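Local atomic coordinates of putative malic enzyme ((S)-malate:NAD+ oxidoreductase (decarboxylating)) (Streptococcus pyogenes, PDB entry 2A9F), a protein that probably acts as an NAD-dependent malic enzyme, oxidising and decarboxylating (S)-malate with the help of a divalent metal cation such as magnesium or manganese. Residues A76-G81 / L136-A141; T67-S72 / G132-E137. All blocks are in the same frame, centred on the assembly; numbering follows the deposited sequence.

Contact 1. Residues A76-G81 / L136-A141; sequences AVLGLG and LEDISA. With MG (magnesium ion), chain C.
D138 turns its carboxylate towards the 76-81 loop because its CG stands opposite its own carbonyl carbon and beside its backbone N (chi1 -61°). In that position the two oxygens divide the work. D138 OD1 binds the magnesium ion at 2.0 Å, while D138 OD2 accepts the backbone N-H of L78, with L78 N to OD2 at 3.2 Å and an N-H...O angle of 161°. This bond is nearly straight, yet its donor sits above the carboxylate, 76° out of the plane of the group.

V77 crosses the D138 side chain at about a right angle, its CG1 lying 3.9 Å from D138 OD2. L78 CD1 reaches D138 OD2 from further along the loop, at 3.6 Å. Residues V77 to L80 form a type II' beta turn, closed by L80 N to V77 O at 3.0 Å; L78 is its second residue, and the L78 N-H points to D138 OD2. A second, weak hydrogen bond runs from A76 N to D138 O. The methyl of A76 packs on the backbone that follows D138, with A76 CB 3.3 Å from S140 N.

E137 does not touch the loop, but its OE2 takes a neighbouring place on the magnesium ion, and D163 and two waters also bind there. V77 and L78 also pack on helix 85-102, and V77, L78 and L80 meet the second subunit. The bond from OD1 to magnesium and the L78 N-H at OD2 together restrain the D138 carboxylate, as part of the Glu-Asp-Asp divalent-cation site of the malic enzymes.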
loop_
_atom_site.group_PDB
_atom_site.type_symbol
_atom_site.label_atom_id
_atom_site.label_comp_id
_atom_site.label_asym_id
_atom_site.label_seq_id
_atom_site.Cartn_x
_atom_site.Cartn_y
_atom_site.Cartn_z
ATOM N N ALA A 76 -11.719 -7.604 13.563
ATOM C CA ALA A 76 -11.231 -7.870 14.918
ATOM C C ALA A 76 -10.250 -6.817 15.439
ATOM O O ALA A 76 -9.226 -7.136 16.057
ATOM C CB ALA A 76 -10.582 -9.249 14.969
ATOM N N VAL A 77 -10.573 -5.556 15.200
ATOM C CA VAL A 77 -9.727 -4.468 15.656
ATOM C C VAL A 77 -9.657 -4.367 17.187
ATOM O O VAL A 77 -10.669 -4.155 17.852
ATOM C CB VAL A 77 -10.225 -3.127 15.101
ATOM C CG1 VAL A 77 -9.231 -2.024 15.454
ATOM C CG2 VAL A 77 -10.440 -3.238 13.599
ATOM N N LEU A 78 -8.450 -4.521 17.724
ATOM C CA LEU A 78 -8.184 -4.434 19.162
ATOM C C LEU A 78 -9.178 -5.164 20.089
ATOM O O LEU A 78 -9.377 -6.374 19.983
ATOM C CB LEU A 78 -8.075 -2.949 19.569
ATOM C CG LEU A 78 -6.734 -2.208 19.490
ATOM C CD1 LEU A 78 -5.913 -2.723 18.341
ATOM C CD2 LEU A 78 -6.991 -0.703 19.334
ATOM N N GLY A 79 -9.770 -4.412 21.013
ATOM C CA GLY A 79 -10.722 -4.968 21.955
ATOM C C GLY A 79 -12.117 -4.488 21.622
ATOM O O GLY A 79 -13.038 -4.586 22.430
ATOM N N LEU A 80 -12.260 -3.941 20.422
ATOM C CA LEU A 80 -13.541 -3.461 19.937
ATOM C C LEU A 80 -14.121 -4.645 19.164
ATOM O O LEU A 80 -14.068 -5.777 19.652
ATOM C CB LEU A 80 -13.319 -2.256 19.024
ATOM C CG LEU A 80 -12.530 -1.114 19.684
ATOM C CD1 LEU A 80 -12.206 -0.046 18.657
ATOM C CD2 LEU A 80 -13.342 -0.516 20.837
ATOM N N GLY A 81 -14.662 -4.419 17.972
ATOM C CA GLY A 81 -15.198 -5.545 17.219
ATOM C C GLY A 81 -15.156 -5.316 15.723
ATOM O O GLY A 81 -14.422 -4.455 15.256
ATOM N N LEU A 136 -0.626 -9.816 8.697
ATOM C CA LEU A 136 -2.076 -9.855 8.863
ATOM C C LEU A 136 -2.393 -9.374 10.275
ATOM O O LEU A 136 -1.764 -9.812 11.237
ATOM C CB LEU A 136 -2.602 -11.270 8.647
ATOM C CG LEU A 136 -2.576 -11.715 7.186
ATOM C CD1 LEU A 136 -2.920 -13.194 7.076
ATOM C CD2 LEU A 136 -3.532 -10.859 6.382
ATOM N N GLU A 137 -3.362 -8.470 10.399
ATOM C CA GLU A 137 -3.695 -7.914 11.706
ATOM C C GLU A 137 -5.178 -7.781 12.005
ATOM O O GLU A 137 -5.983 -7.431 11.147
ATOM C CB GLU A 137 -3.041 -6.536 11.862
ATOM C CG GLU A 137 -3.157 -5.921 13.254
ATOM C CD GLU A 137 -2.144 -6.492 14.243
ATOM O OE1 GLU A 137 -0.993 -6.766 13.830
ATOM O OE2 GLU A 137 -2.495 -6.639 15.436
ATOM N N ASP A 138 -5.515 -8.058 13.249
ATOM C CA ASP A 138 -6.871 -7.951 13.731
ATOM C C ASP A 138 -7.988 -8.549 12.878
ATOM O O ASP A 138 -9.061 -7.965 12.779
ATOM C CB ASP A 138 -7.188 -6.478 14.028
ATOM C CG ASP A 138 -6.283 -5.890 15.103
ATOM O OD1 ASP A 138 -5.493 -6.650 15.724
ATOM O OD2 ASP A 138 -6.370 -4.662 15.328
ATOM N N ILE A 139 -7.756 -9.694 12.247
ATOM C CA ILE A 139 -8.842 -10.306 11.496
ATOM C C ILE A 139 -9.394 -11.430 12.393
ATOM O O ILE A 139 -8.641 -12.226 12.952
ATOM C CB ILE A 139 -8.400 -10.847 10.093
ATOM C CG1 ILE A 139 -8.272 -12.358 10.116
ATOM C CG2 ILE A 139 -7.108 -10.201 9.650
ATOM C CD1 ILE A 139 -8.000 -12.958 8.744
ATOM N N SER A 140 -10.712 -11.473 12.549
ATOM C CA SER A 140 -11.348 -12.463 13.415
ATOM C C SER A 140 -11.215 -13.952 13.072
ATOM O O SER A 140 -11.105 -14.354 11.904
ATOM C CB SER A 140 -12.833 -12.132 13.559
ATOM O OG SER A 140 -13.489 -12.227 12.303
ATOM N N ALA A 141 -11.236 -14.762 14.127
ATOM C CA ALA A 141 -11.166 -16.212 14.014
ATOM C C ALA A 141 -12.579 -16.692 13.708
ATOM O O ALA A 141 -13.547 -16.037 14.086
ATOM C CB ALA A 141 -10.691 -16.808 15.328
HETATM MG MG MG C . -3.829 -6.633 16.873
HETATM O O HOH W 1 -4.205 -4.685 16.797
HETATM O O HOH W 2 -5.061 -7.132 18.591
#

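Contact 2. Residues T67-S72 / G132-E137; sequences TVAVIS and GGINLE. With MG (magnesium ion), chain C.
Two neighbouring parallel strands, 67-72 and 133-136, lie side by side here in the middle of a four-stranded parallel sheet; both belong to the malic enzyme N-terminal domain. Their axes approach to 4.6 Å, and their directions differ by 22°.

The register pairs A69 with I134, V70 with N135 and I71 with L136. Backbone bonds confirm it: G132 N to T67 O is 2.9 Å, N135 N to A69 O 2.8 Å, and I71 N to N135 O 3.0 Å. The bond from E137 N to I71 O, at 2.7 Å, joins that from I71 N in bracketing L136, and the two complete the I71/L136 pair.

On the face carrying A69, I71, I134 and L136 the contact is purely aliphatic, and I134 spans two residues of the other strand. Its first torsion (chi1 -57°) sets CG1 beside the backbone N and CG2 beside the carbonyl carbon, where I134 CG2 meets I71 CD1 at 3.8 Å; the second torsion then turns I134 CD1 to A69 CB at 3.9 Å. The I71 and I134 side chains slant across one another rather than lying alongside. On the other face V70 and N135 do run side by side, pointing the same way.

E137 comes next after L136. The bend in its chain (chi2 80°) carries its carboxylate away from the strands to the magnesium ion, with E137 OE2 to the metal at 2.0 Å.

Strand 106-111 bonds to the other edge of 67-72 through V68, V70 and S72, and strand 159-161 flanks 133-136. Helices 85-102 (M92 and F99 on V70) and 325-335 (F329 on V68 and N135) both cover the V68/V70/N135 face, while L136, on the other, touches helix 143-154.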
loop_
_atom_site.group_PDB
_atom_site.type_symbol
_atom_site.label_atom_id
_atom_site.label_comp_id
_atom_site.label_asym_id
_atom_site.label_seq_id
_atom_site.Cartn_x
_atom_site.Cartn_y
_atom_site.Cartn_z
ATOM N N THR A 67 9.831 -2.878 2.681
ATOM C CA THR A 67 8.445 -2.550 2.995
ATOM C C THR A 67 7.508 -3.728 3.189
ATOM O O THR A 67 7.410 -4.631 2.372
ATOM C CB THR A 67 7.795 -1.609 1.943
ATOM O OG1 THR A 67 7.348 -2.384 0.829
ATOM C CG2 THR A 67 8.782 -0.542 1.476
ATOM N N VAL A 68 6.807 -3.683 4.302
ATOM C CA VAL A 68 5.851 -4.708 4.642
ATOM C C VAL A 68 4.467 -4.080 4.655
ATOM O O VAL A 68 4.306 -2.878 4.878
ATOM C CB VAL A 68 6.156 -5.296 6.029
ATOM C CG1 VAL A 68 5.076 -6.260 6.431
ATOM C CG2 VAL A 68 7.492 -6.032 5.991
ATOM N N ALA A 69 3.465 -4.893 4.380
ATOM C CA ALA A 69 2.111 -4.402 4.406
ATOM C C ALA A 69 1.441 -4.883 5.695
ATOM O O ALA A 69 1.665 -6.004 6.152
ATOM C CB ALA A 69 1.355 -4.908 3.188
ATOM N N VAL A 70 0.652 -4.010 6.301
ATOM C CA VAL A 70 -0.081 -4.370 7.492
ATOM C C VAL A 70 -1.514 -4.441 6.974
ATOM O O VAL A 70 -2.106 -3.420 6.618
ATOM C CB VAL A 70 0.053 -3.297 8.552
ATOM C CG1 VAL A 70 -0.626 -3.745 9.831
ATOM C CG2 VAL A 70 1.530 -2.998 8.775
ATOM N N ILE A 71 -2.061 -5.651 6.913
ATOM C CA ILE A 71 -3.400 -5.851 6.369
ATOM C C ILE A 71 -4.443 -6.388 7.341
ATOM O O ILE A 71 -4.168 -7.274 8.155
ATOM C CB ILE A 71 -3.336 -6.800 5.150
ATOM C CG1 ILE A 71 -2.265 -6.319 4.168
ATOM C CG2 ILE A 71 -4.665 -6.834 4.445
ATOM C CD1 ILE A 71 -1.944 -7.326 3.091
ATOM N N SER A 72 -5.653 -5.841 7.222
ATOM C CA SER A 72 -6.801 -6.212 8.049
ATOM C C SER A 72 -8.103 -5.957 7.298
ATOM O O SER A 72 -8.131 -5.258 6.273
ATOM C CB SER A 72 -6.801 -5.385 9.338
ATOM O OG SER A 72 -8.114 -5.138 9.816
ATOM N N GLY A 132 7.622 -6.929 0.571
ATOM C CA GLY A 132 8.650 -7.866 0.962
ATOM C C GLY A 132 8.154 -8.668 2.146
ATOM O O GLY A 132 8.806 -9.621 2.577
ATOM N N GLY A 133 6.991 -8.280 2.670
ATOM C CA GLY A 133 6.416 -8.975 3.806
ATOM C C GLY A 133 4.977 -8.588 4.114
ATOM O O GLY A 133 4.585 -7.432 3.952
ATOM N N ILE A 134 4.186 -9.561 4.570
ATOM C CA ILE A 134 2.790 -9.319 4.903
ATOM C C ILE A 134 2.497 -9.578 6.370
ATOM O O ILE A 134 2.790 -10.656 6.873
ATOM C CB ILE A 134 1.848 -10.228 4.102
ATOM C CG1 ILE A 134 2.077 -10.050 2.593
ATOM C CG2 ILE A 134 0.415 -9.901 4.467
ATOM C CD1 ILE A 134 1.927 -8.614 2.087
ATOM N N ASN A 135 1.923 -8.592 7.052
ATOM C CA ASN A 135 1.556 -8.750 8.450
ATOM C C ASN A 135 0.038 -8.660 8.594
ATOM O O ASN A 135 -0.522 -7.561 8.584
ATOM C CB ASN A 135 2.223 -7.680 9.318
ATOM C CG ASN A 135 1.587 -7.567 10.710
ATOM O OD1 ASN A 135 0.607 -6.850 10.895
ATOM N ND2 ASN A 135 2.139 -8.283 11.686
ATOM N N LEU A 136 -0.626 -9.816 8.697
ATOM C CA LEU A 136 -2.076 -9.855 8.863
ATOM C C LEU A 136 -2.393 -9.374 10.275
ATOM O O LEU A 136 -1.764 -9.812 11.237
ATOM C CB LEU A 136 -2.602 -11.270 8.647
ATOM C CG LEU A 136 -2.576 -11.715 7.186
ATOM C CD1 LEU A 136 -2.920 -13.194 7.076
ATOM C CD2 LEU A 136 -3.532 -10.859 6.382
ATOM N N GLU A 137 -3.362 -8.470 10.399
ATOM C CA GLU A 137 -3.695 -7.914 11.706
ATOM C C GLU A 137 -5.178 -7.781 12.005
ATOM O O GLU A 137 -5.983 -7.431 11.147
ATOM C CB GLU A 137 -3.041 -6.536 11.862
ATOM C CG GLU A 137 -3.157 -5.921 13.254
ATOM C CD GLU A 137 -2.144 -6.492 14.243
ATOM O OE1 GLU A 137 -0.993 -6.766 13.830
ATOM O OE2 GLU A 137 -2.495 -6.639 15.436
HETATM MG MG MG C . -3.829 -6.633 16.873
HETATM O O HOH W 1 -4.205 -4.685 16.797
HETATM O O HOH W 2 -5.061 -7.132 18.591
#

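Contacts 1 and 2 overlap at L136 and E137; their centres lie 14 Å apart. Contact 2 fixes the two strands within the sheet, and contact 1 joins the loops that follow those strands, just past their C-terminal ends. The two also meet at D138 O and S72 OG, a packing approach of 4.2 Å. Both reach the same magnesium ion, and E137 OE2 and D138 OD1 come within 3.0 Å of each other by binding it. The predicted proton acceptor K95 has its side chain about 6 Å from that of D138, which is consistent with a catalytic centre at this strand-end position.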